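Local coordinates for large adhesion protein (Lap) involved in biofilm formation (Marinobacter hydrocarbonoclasticus, PDB 6XI3), which probably forms part of the calcium-dependent extending region of a large RTX adhesin, whose tandem Ig-like repeats help carry it to its target in biofilm formation, at residues Thr245-Ala248 against Leu249-Val253. Sequence-based numbering, arbitrary orientation.
Sequences TDVA and LNSQV. With CA (calcium ion), chain D.
A type II beta turn from Ala248 to Ser251 brings Ser251 back against Ala248 and Val247, in the loop that joins strand 237-245 to strand 252-258 of an Ig-like beta-sandwich domain. The turn closes through Ser251 N, which donates to Ala248 O over 3.1 Å with an N-H...O angle of 153°. Ser251 OG donates to the same oxygen, Ala248 O, at 2.5 Å, a distance so short that its exact value is doubtful. Both donors stand above one face of the Ala248 carbonyl plane, tilted well away from its lone pairs. Serine suits this corner because its hydroxyl, anti to its own carbonyl carbon (chi1 -55°), lies beside the backbone N and can share that N-H's acceptor. Asn250 has phi 72°, the positive value needed at the third position of a type II turn, which asparagine tolerates better than most residues other than glycine. Val247 CG1 packs against Ser251 CB at 3.5 Å, and this buried valine also touches Val271.

At the other end of the loop, Asp246 OD2 binds the calcium ion at 2.3 Å, and water 1 is a further ligand. The backbone oxygen of Thr220 and side-chain oxygens of Asp192, Asp218 and Asn302 complete the site, which lies between successive sandwich domains, consistent with calcium stiffening the chain of repeats. Asp246 OD1 forms a salt bridge with Arg301, so the carboxylate's charge is probably well compensated. The N-H bond, with the hydroxyl probably adding to it, would hold the chain's return into strand 252-258.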
loop_
_atom_site.group_PDB
_atom_site.type_symbol
_atom_site.label_atom_id
_atom_site.label_comp_id
_atom_site.label_asym_id
_atom_site.label_seq_id
_atom_site.Cartn_x
_atom_site.Cartn_y
_atom_site.Cartn_z
ATOM N N THR A 245 -4.659 7.340 6.587
ATOM C CA THR A 245 -4.021 6.170 7.242
ATOM C C THR A 245 -3.871 5.066 6.195
ATOM O O THR A 245 -4.830 4.808 5.401
ATOM C CB THR A 245 -4.845 5.770 8.481
ATOM O OG1 THR A 245 -5.131 6.965 9.211
ATOM C CG2 THR A 245 -4.131 4.795 9.396
ATOM N N ASP A 246 -2.724 4.396 6.200
ATOM C CA ASP A 246 -2.430 3.256 5.303
ATOM C C ASP A 246 -2.488 3.696 3.834
ATOM O O ASP A 246 -2.810 2.852 2.961
ATOM C CB ASP A 246 -3.349 2.052 5.539
ATOM C CG ASP A 246 -2.687 0.776 5.031
ATOM O OD1 ASP A 246 -1.440 0.751 5.029
ATOM O OD2 ASP A 246 -3.407 -0.138 4.545
ATOM N N VAL A 247 -2.154 4.955 3.544
ATOM C CA VAL A 247 -2.012 5.409 2.137
ATOM C C VAL A 247 -0.538 5.710 1.869
ATOM O O VAL A 247 0.065 6.529 2.622
ATOM C CB VAL A 247 -2.935 6.600 1.844
ATOM C CG1 VAL A 247 -2.697 7.193 0.471
ATOM C CG2 VAL A 247 -4.384 6.178 1.996
ATOM N N ALA A 248 0.001 5.062 0.833
ATOM C CA ALA A 248 1.445 5.085 0.505
ATOM C C ALA A 248 1.859 6.503 0.111
ATOM O O ALA A 248 1.036 7.240 -0.469
ATOM C CB ALA A 248 1.790 4.085 -0.577
ATOM N N LEU A 249 3.123 6.818 0.402
ATOM C CA LEU A 249 3.828 8.061 0.027
ATOM C C LEU A 249 3.596 8.303 -1.461
ATOM O O LEU A 249 3.701 7.328 -2.215
ATOM C CB LEU A 249 5.312 7.860 0.340
ATOM C CG LEU A 249 6.240 8.996 -0.060
ATOM C CD1 LEU A 249 5.924 10.213 0.775
ATOM C CD2 LEU A 249 7.704 8.582 0.102
ATOM N N ASN A 250 3.252 9.543 -1.835
ATOM C CA ASN A 250 3.072 10.001 -3.239
ATOM C C ASN A 250 1.804 9.448 -3.874
ATOM O O ASN A 250 1.593 9.738 -5.065
ATOM C CB ASN A 250 4.276 9.629 -4.114
ATOM C CG ASN A 250 5.520 10.338 -3.630
ATOM O OD1 ASN A 250 5.425 11.358 -2.951
ATOM N ND2 ASN A 250 6.684 9.806 -3.958
ATOM N N SER A 251 0.956 8.729 -3.140
ATOM C CA SER A 251 -0.366 8.314 -3.680
ATOM C C SER A 251 -1.152 9.568 -4.081
ATOM O O SER A 251 -1.054 10.601 -3.411
ATOM C CB SER A 251 -1.171 7.482 -2.720
ATOM O OG SER A 251 -0.424 6.372 -2.321
ATOM N N GLN A 252 -1.935 9.441 -5.138
ATOM C CA GLN A 252 -2.772 10.534 -5.666
ATOM C C GLN A 252 -4.075 10.586 -4.872
ATOM O O GLN A 252 -4.680 9.516 -4.624
ATOM C CB GLN A 252 -3.071 10.268 -7.143
ATOM C CG GLN A 252 -3.940 11.341 -7.783
ATOM C CD GLN A 252 -4.014 11.180 -9.284
ATOM O OE1 GLN A 252 -3.031 10.869 -9.940
ATOM N NE2 GLN A 252 -5.169 11.454 -9.852
ATOM N N VAL A 253 -4.498 11.792 -4.538
ATOM C CA VAL A 253 -5.821 12.112 -3.962
ATOM C C VAL A 253 -6.579 12.824 -5.073
ATOM O O VAL A 253 -6.080 13.849 -5.559
ATOM C CB VAL A 253 -5.681 12.990 -2.715
ATOM C CG1 VAL A 253 -7.029 13.290 -2.070
ATOM C CG2 VAL A 253 -4.730 12.340 -1.721
HETATM CA CA CA D . -4.438 -1.997 5.335
HETATM O O HOH W 1 -6.556 -1.308 4.528
#